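PDB 3VF1: 11R-lipoxygenase from Gersemia fruticosa, which probably catalyses the iron-dependent, calcium-regulated addition of molecular oxygen to polyunsaturated fatty acids, as lipoxygenases do. Local coordinates for residues Glu160-Tyr165 / Ser407-Pro412; Met400-Val405 / Asn537-Gly542; Ala138-Ser143 / Ser413-Trp418. All blocks are in the same frame, centred on the assembly; numbering follows the deposited sequence.

Interaction 1: Glu160-Tyr165 / Ser407-Pro412; sequences ENKKLY and SWRNLP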
# COMPACT_ATOMS: atom_id res chain seq x y z
N GLU A 160 -11.45 -25.38 4.70
CA GLU A 160 -12.27 -24.57 5.59
C GLU A 160 -12.17 -23.09 5.23
O GLU A 160 -13.18 -22.39 5.18
CB GLU A 160 -11.84 -24.77 7.05
CG GLU A 160 -12.18 -26.14 7.61
CD GLU A 160 -11.64 -26.34 9.02
OE1 GLU A 160 -10.66 -25.65 9.39
OE2 GLU A 160 -12.20 -27.17 9.76
N ASN A 161 -10.96 -22.63 4.96
CA ASN A 161 -10.72 -21.22 4.65
C ASN A 161 -11.41 -20.77 3.36
O ASN A 161 -11.89 -19.64 3.28
CB ASN A 161 -9.22 -20.94 4.56
CG ASN A 161 -8.56 -20.88 5.92
OD1 ASN A 161 -9.21 -20.59 6.93
ND2 ASN A 161 -7.26 -21.15 5.97
N LYS A 162 -11.46 -21.65 2.36
CA LYS A 162 -12.11 -21.32 1.10
C LYS A 162 -13.57 -20.91 1.31
O LYS A 162 -14.15 -20.20 0.49
CB LYS A 162 -12.05 -22.49 0.12
CG LYS A 162 -10.78 -22.56 -0.70
CD LYS A 162 -10.97 -23.45 -1.93
CE LYS A 162 -9.71 -23.55 -2.77
NZ LYS A 162 -8.62 -24.29 -2.07
N LYS A 163 -14.16 -21.36 2.41
CA LYS A 163 -15.56 -21.08 2.69
C LYS A 163 -15.74 -19.69 3.30
O LYS A 163 -16.81 -19.10 3.22
CB LYS A 163 -16.14 -22.14 3.63
CG LYS A 163 -16.07 -23.55 3.07
CD LYS A 163 -16.69 -24.56 4.03
CE LYS A 163 -16.67 -25.96 3.44
NZ LYS A 163 -17.26 -26.96 4.37
N LEU A 164 -14.68 -19.18 3.92
CA LEU A 164 -14.72 -17.88 4.57
C LEU A 164 -14.23 -16.76 3.65
O LEU A 164 -14.68 -15.61 3.77
CB LEU A 164 -13.87 -17.90 5.84
CG LEU A 164 -14.31 -18.88 6.93
CD1 LEU A 164 -13.33 -18.86 8.09
CD2 LEU A 164 -15.72 -18.57 7.40
N TYR A 165 -13.32 -17.10 2.74
CA TYR A 165 -12.71 -16.10 1.88
C TYR A 165 -13.02 -16.36 0.41
O TYR A 165 -12.26 -17.02 -0.30
CB TYR A 165 -11.19 -16.08 2.10
CG TYR A 165 -10.80 -15.76 3.53
CD1 TYR A 165 -10.72 -14.44 3.96
CD2 TYR A 165 -10.52 -16.77 4.43
CE1 TYR A 165 -10.36 -14.14 5.27
CE2 TYR A 165 -10.16 -16.48 5.74
CZ TYR A 165 -10.09 -15.16 6.15
OH TYR A 165 -9.73 -14.87 7.45
N SER A 407 -4.02 -16.26 -0.75
CA SER A 407 -3.26 -16.88 0.33
C SER A 407 -4.18 -17.69 1.24
O SER A 407 -3.88 -18.83 1.59
CB SER A 407 -2.52 -15.83 1.16
OG SER A 407 -1.46 -15.24 0.42
N TRP A 408 -5.30 -17.09 1.62
CA TRP A 408 -6.26 -17.74 2.51
C TRP A 408 -6.93 -18.93 1.85
O TRP A 408 -7.29 -19.90 2.52
CB TRP A 408 -7.32 -16.74 2.98
CG TRP A 408 -6.83 -15.81 4.06
CD1 TRP A 408 -6.40 -14.53 3.90
CD2 TRP A 408 -6.72 -16.10 5.45
NE1 TRP A 408 -6.03 -14.00 5.11
CE2 TRP A 408 -6.22 -14.95 6.08
CE3 TRP A 408 -7.00 -17.23 6.23
CZ2 TRP A 408 -5.99 -14.88 7.46
CZ3 TRP A 408 -6.78 -17.16 7.60
CH2 TRP A 408 -6.27 -16.00 8.19
N ARG A 409 -7.09 -18.87 0.53
CA ARG A 409 -7.84 -19.89 -0.20
C ARG A 409 -7.01 -21.09 -0.63
O ARG A 409 -7.56 -22.16 -0.88
CB ARG A 409 -8.48 -19.26 -1.44
CG ARG A 409 -9.62 -18.31 -1.15
CD ARG A 409 -10.04 -17.55 -2.39
NE ARG A 409 -10.36 -18.45 -3.50
CZ ARG A 409 -11.49 -19.15 -3.60
NH1 ARG A 409 -12.41 -19.08 -2.66
NH2 ARG A 409 -11.68 -19.94 -4.65
N ASN A 410 -5.69 -20.93 -0.73
CA ASN A 410 -4.85 -21.97 -1.31
C ASN A 410 -3.65 -22.40 -0.48
O ASN A 410 -3.07 -23.46 -0.74
CB ASN A 410 -4.37 -21.52 -2.69
CG ASN A 410 -5.51 -21.15 -3.62
OD1 ASN A 410 -6.12 -22.02 -4.24
ND2 ASN A 410 -5.81 -19.86 -3.71
N LEU A 411 -3.28 -21.61 0.52
CA LEU A 411 -2.10 -21.92 1.32
C LEU A 411 -2.45 -22.21 2.78
O LEU A 411 -3.21 -21.47 3.40
CB LEU A 411 -1.10 -20.75 1.27
CG LEU A 411 -0.58 -20.36 -0.11
CD1 LEU A 411 0.39 -19.20 0.02
CD2 LEU A 411 0.09 -21.54 -0.79
N PRO A 412 -1.90 -23.30 3.32
CA PRO A 412 -2.01 -23.59 4.76
C PRO A 412 -0.96 -22.82 5.54
O PRO A 412 0.09 -22.50 4.99
CB PRO A 412 -1.75 -25.09 4.83
CG PRO A 412 -0.82 -25.35 3.70
CD PRO A 412 -1.20 -24.39 2.60

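Interaction 2: Met400-Val405 / Asn537-Gly542; sequences MEPTAV and NGYPAG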
# COMPACT_ATOMS: atom_id res chain seq x y z
N MET A 400 -3.03 -5.34 -4.94
CA MET A 400 -2.36 -6.23 -4.00
C MET A 400 -3.33 -7.11 -3.21
O MET A 400 -2.94 -8.13 -2.66
CB MET A 400 -1.50 -5.43 -3.01
CG MET A 400 -0.23 -4.84 -3.62
SD MET A 400 0.85 -6.09 -4.33
CE MET A 400 0.50 -5.89 -6.07
N GLU A 401 -4.60 -6.72 -3.17
CA GLU A 401 -5.59 -7.45 -2.38
C GLU A 401 -5.72 -8.92 -2.81
O GLU A 401 -5.81 -9.81 -1.96
CB GLU A 401 -6.95 -6.76 -2.44
CG GLU A 401 -7.99 -7.38 -1.51
CD GLU A 401 -9.34 -6.71 -1.61
OE1 GLU A 401 -9.43 -5.62 -2.21
OE2 GLU A 401 -10.32 -7.28 -1.08
N PRO A 402 -5.73 -9.17 -4.13
CA PRO A 402 -5.89 -10.54 -4.63
C PRO A 402 -4.89 -11.53 -4.03
O PRO A 402 -5.23 -12.70 -3.86
CB PRO A 402 -5.65 -10.39 -6.13
CG PRO A 402 -6.05 -9.00 -6.43
CD PRO A 402 -5.66 -8.19 -5.23
N THR A 403 -3.68 -11.08 -3.71
CA THR A 403 -2.66 -11.97 -3.17
C THR A 403 -3.01 -12.38 -1.75
O THR A 403 -2.67 -13.48 -1.31
CB THR A 403 -1.26 -11.32 -3.17
OG1 THR A 403 -1.21 -10.25 -2.22
CG2 THR A 403 -0.90 -10.80 -4.56
N ALA A 404 -3.70 -11.50 -1.03
CA ALA A 404 -4.14 -11.80 0.33
C ALA A 404 -5.26 -12.84 0.28
O ALA A 404 -5.26 -13.80 1.04
CB ALA A 404 -4.61 -10.54 1.04
N VAL A 405 -6.21 -12.62 -0.62
CA VAL A 405 -7.35 -13.52 -0.75
C VAL A 405 -6.91 -14.91 -1.20
O VAL A 405 -7.38 -15.92 -0.68
CB VAL A 405 -8.38 -12.97 -1.76
CG1 VAL A 405 -9.51 -13.97 -1.98
CG2 VAL A 405 -8.94 -11.64 -1.28
N ASN A 537 -8.86 -15.55 -11.20
CA ASN A 537 -9.82 -14.71 -10.49
C ASN A 537 -9.21 -13.42 -9.92
O ASN A 537 -9.90 -12.41 -9.79
CB ASN A 537 -10.47 -15.50 -9.36
CG ASN A 537 -11.15 -16.77 -9.85
OD1 ASN A 537 -12.24 -16.72 -10.43
ND2 ASN A 537 -10.50 -17.91 -9.63
N GLY A 538 -7.93 -13.46 -9.59
CA GLY A 538 -7.26 -12.32 -8.99
C GLY A 538 -7.09 -11.15 -9.95
O GLY A 538 -7.23 -9.99 -9.56
N TYR A 539 -6.79 -11.46 -11.21
CA TYR A 539 -6.49 -10.42 -12.19
C TYR A 539 -7.10 -10.73 -13.55
O TYR A 539 -6.38 -11.04 -14.49
CB TYR A 539 -4.97 -10.25 -12.32
CG TYR A 539 -4.29 -9.95 -11.01
CD1 TYR A 539 -4.25 -8.66 -10.50
CD2 TYR A 539 -3.69 -10.96 -10.27
CE1 TYR A 539 -3.63 -8.38 -9.30
CE2 TYR A 539 -3.07 -10.69 -9.06
CZ TYR A 539 -3.04 -9.40 -8.58
OH TYR A 539 -2.42 -9.13 -7.38
N PRO A 540 -8.43 -10.63 -13.65
CA PRO A 540 -9.11 -10.83 -14.93
C PRO A 540 -8.60 -9.86 -15.99
O PRO A 540 -8.29 -8.71 -15.68
CB PRO A 540 -10.59 -10.55 -14.60
CG PRO A 540 -10.57 -9.79 -13.32
CD PRO A 540 -9.37 -10.27 -12.57
N ALA A 541 -8.50 -10.33 -17.23
CA ALA A 541 -7.88 -9.56 -18.31
C ALA A 541 -8.53 -8.19 -18.49
O ALA A 541 -7.85 -7.21 -18.80
CB ALA A 541 -7.93 -10.34 -19.61
N GLY A 542 -9.84 -8.12 -18.32
CA GLY A 542 -10.58 -6.88 -18.53
C GLY A 542 -11.25 -6.86 -19.89
O GLY A 542 -11.11 -7.80 -20.67

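Interaction 3: Ala138-Ser143 / Ser413-Trp418; sequences AILPNS and SVHPVW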
# COMPACT_ATOMS: atom_id res chain seq x y z
N ALA A 138 8.35 -24.78 9.00
CA ALA A 138 7.60 -24.64 7.75
C ALA A 138 7.81 -25.87 6.88
O ALA A 138 8.92 -26.37 6.76
CB ALA A 138 8.03 -23.38 7.01
N ILE A 139 6.73 -26.36 6.28
CA ILE A 139 6.76 -27.63 5.56
C ILE A 139 6.00 -27.56 4.24
O ILE A 139 4.80 -27.28 4.22
CB ILE A 139 6.16 -28.76 6.42
CG1 ILE A 139 6.90 -28.87 7.75
CG2 ILE A 139 6.20 -30.08 5.67
CD1 ILE A 139 6.23 -29.78 8.75
N LEU A 140 6.70 -27.83 3.14
CA LEU A 140 6.07 -27.91 1.83
C LEU A 140 5.23 -29.18 1.73
O LEU A 140 5.54 -30.18 2.39
CB LEU A 140 7.13 -27.90 0.74
CG LEU A 140 7.99 -26.64 0.65
CD1 LEU A 140 9.17 -26.84 -0.29
CD2 LEU A 140 7.14 -25.47 0.19
N PRO A 141 4.18 -29.16 0.90
CA PRO A 141 3.34 -30.35 0.74
C PRO A 141 4.10 -31.50 0.09
O PRO A 141 3.85 -32.66 0.40
CB PRO A 141 2.21 -29.86 -0.17
CG PRO A 141 2.79 -28.72 -0.92
CD PRO A 141 3.75 -28.05 0.03
N ASN A 142 5.03 -31.16 -0.81
CA ASN A 142 5.84 -32.17 -1.48
C ASN A 142 7.15 -32.43 -0.74
O ASN A 142 8.12 -32.90 -1.32
CB ASN A 142 6.14 -31.74 -2.92
CG ASN A 142 6.86 -30.40 -2.99
OD1 ASN A 142 6.68 -29.54 -2.13
ND2 ASN A 142 7.68 -30.23 -4.02
N SER A 143 7.17 -32.13 0.56
CA SER A 143 8.36 -32.34 1.37
C SER A 143 8.40 -33.77 1.89
O SER A 143 7.52 -34.57 1.60
CB SER A 143 8.38 -31.36 2.55
OG SER A 143 9.48 -31.61 3.41
N SER A 413 -1.24 -22.54 6.81
CA SER A 413 -0.35 -21.71 7.62
C SER A 413 1.01 -22.36 7.90
O SER A 413 1.88 -21.75 8.52
CB SER A 413 -1.03 -21.34 8.94
OG SER A 413 -1.48 -22.49 9.63
N VAL A 414 1.18 -23.61 7.46
CA VAL A 414 2.45 -24.31 7.64
C VAL A 414 3.38 -24.09 6.44
O VAL A 414 4.56 -24.43 6.48
CB VAL A 414 2.23 -25.82 7.86
CG1 VAL A 414 1.78 -26.50 6.58
CG2 VAL A 414 3.50 -26.48 8.41
N HIS A 415 2.83 -23.51 5.38
CA HIS A 415 3.59 -23.25 4.16
C HIS A 415 4.51 -22.04 4.35
O HIS A 415 4.09 -21.02 4.90
CB HIS A 415 2.62 -23.00 3.00
CG HIS A 415 3.24 -23.13 1.65
ND1 HIS A 415 4.33 -22.38 1.25
CD2 HIS A 415 2.92 -23.92 0.59
CE1 HIS A 415 4.65 -22.71 0.01
NE2 HIS A 415 3.81 -23.63 -0.41
N PRO A 416 5.77 -22.15 3.89
CA PRO A 416 6.76 -21.08 4.08
C PRO A 416 6.37 -19.75 3.42
O PRO A 416 6.66 -18.69 3.97
CB PRO A 416 8.03 -21.65 3.44
CG PRO A 416 7.56 -22.74 2.53
CD PRO A 416 6.36 -23.32 3.21
N VAL A 417 5.73 -19.82 2.26
CA VAL A 417 5.30 -18.62 1.55
C VAL A 417 4.18 -17.90 2.30
O VAL A 417 4.13 -16.67 2.31
CB VAL A 417 4.82 -18.95 0.12
CG1 VAL A 417 4.16 -17.74 -0.52
CG2 VAL A 417 5.99 -19.43 -0.72
N TRP A 418 3.29 -18.66 2.92
CA TRP A 418 2.25 -18.07 3.75
C TRP A 418 2.87 -17.27 4.88
O TRP A 418 2.43 -16.16 5.19
CB TRP A 418 1.33 -19.15 4.34
CG TRP A 418 0.55 -18.66 5.51
CD1 TRP A 418 0.95 -18.63 6.82
CD2 TRP A 418 -0.77 -18.10 5.49
NE1 TRP A 418 -0.04 -18.10 7.61
CE2 TRP A 418 -1.11 -17.77 6.82
CE3 TRP A 418 -1.71 -17.85 4.48
CZ2 TRP A 418 -2.33 -17.20 7.16
CZ3 TRP A 418 -2.92 -17.29 4.82
CH2 TRP A 418 -3.23 -16.97 6.15

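Interaction 1: Glu160-Tyr165 / Ser407-Pro412
Tyr-165 and Trp-408 stack face to face where two helix ends meet in this two-domain lipoxygenase fold: helix 148-164, which follows the last strand of the PLAT beta sandwich, and the long catalytic-domain helix 369-410. The tyrosine crosses the indole obliquely, touching it from CB to OH. Its CB lies 4.0 Å from Trp-408 CB; its CG and CD2 lie under that same Trp-408 CB, CD2 at 3.5 Å, in a CH-pi contact over the ring face. CE2 comes 3.3 Å from Trp-408 CE3 and CZ settles above Trp-408 CD2, while OH hangs over the six-membered ring, 3.7 Å from Trp-408 CH2. The tyrosine ring and the five-membered ring have centroids 4.0 Å apart and planes tilted by 22°. Asn-161 meets the indole edge with its amide plane nearly perpendicular to the ring, and its CB presses on Trp-408 O. Met-429 of helix 428-438 touches both aromatic side chains. Two side-chain-to-backbone bonds add to the stack. Lys-162, bent at its last torsion (chi4 68°), brings NZ to Arg-409 O at 2.7 Å. Arg-409 folds at chi3, which turns its guanidinium back toward the end of helix 148-164, while its NE forms a salt bridge with Asp-533. Tyr-165 O lies in the plane of that guanidinium and receives NH1 at 3.1 Å, the N-H...O angle a nearly straight 169°.

Interaction 2: Met400-Val405 / Asn537-Gly542
Met-400 O is gripped twice by Thr-403: OG1 donates to it at 2.8 Å, in the carbonyl plane, and the backbone N at 3.2 Å. With chi1 at 69°, the threonine hydroxyl sits between its own N and carbonyl carbon and folds back onto the preceding turn, leaving CG2 to meet Tyr-539 OH across the contact at 3.6 Å. This is the kinked turn of helix 369-410, the catalytic-domain helix that also carries the iron ligand His-397, close to Met-400; here Pro-402 has no N-H to give and Thr-403 N bonds three residues back instead of four. Met-399 O, the acceptor Thr-403 N would have in a regular alpha-helix, is instead hydrogen-bonded by the hydroxyl of Tyr-539, the first residue beyond helix 525-538. The tyrosine reaches across to the kink, and the pyrrolidine of Pro-402 lies against its far end: CB is 3.7 Å from Tyr-539 CZ, and the two side chains cross at about a right angle, the proline meeting the ring obliquely. Pro-402 CG also rests 3.5 Å from Gly-538 O. At Gly-538 the helices come close, its CA 4.9 Å from Pro-402 CA, and a beta carbon on the glycine would come tightly against Pro-402 CB. Leu-534 touches both Pro-402 and Tyr-539, and Phe-470 packs edge-to-face with the tyrosine ring. No hydrogen bond joins 400-405 directly to 537-542. The contact is therefore apolar around one hydroxyl: Thr-403 satisfies one carbonyl of the broken turn from within, and Tyr-539 probably makes up, from beyond the end of a second helix, for the N-H that Met-399 O lacks at the kink.

Interaction 3: Ala138-Ser143 / Ser413-Trp418
The imidazole of His-415 meets Leu-140 CD2 obliquely, the methyl 4.1 Å from the ring centroid in an off-centre CH-pi contact, and Pro-141 CD also meets the ring obliquely. At the edge of the imidazole, near its plane, ND1 accepts from Val-417 N at 3.1 Å. On the second flat group, the indole of Trp-418, Ser-413 CA lies over one face. Leu-140 CD2 is shared, standing 3.6 Å from Pro-416 CG as well. His-415 is the N-cap of helix 416-425: its CG is anti to the backbone N (chi1 -162°), which turns the ring edge, with ND1, toward the first turn, and NE2 is held by Asp-524. A leucine in place of His-415 would probably leave Val-417 N without its capping acceptor and Asp-524 without this partner. The other segment, 138-143, belongs to the link between PLAT strand 130-134 and helix 148-164, and makes a type I beta turn from Leu-140 to Ser-143. Ile-139 N donates to Val-414 O at 2.9 Å. The same oxygen receives a CA-H...O contact from Ala-138. Ala-138 CB packs on Pro-416 CB, and Ile-139 CB lies 4.0 Å from Val-414 CG2.

Helix 369-410 runs through interactions 1 and 2, whose centres are 15 Å apart, and after a short loop the chain enters helix 416-425 of interaction 3. Interactions 1 and 3 touch: Trp-418 packs edge-to-face on Trp-408, with its CH2 3.6 Å from Trp-408 CE2. Together they fasten both ends of the connection formed by the 138-143 link and helix 148-164 to the catalytic domain. Interaction 2 lies nearest the metal, the Met-400 side chain about 10 Å from the iron. Helix 369-410, kinked at Pro-402, also carries the iron ligands His-392 and His-397 and so links interactions 1 and 2 to the active site.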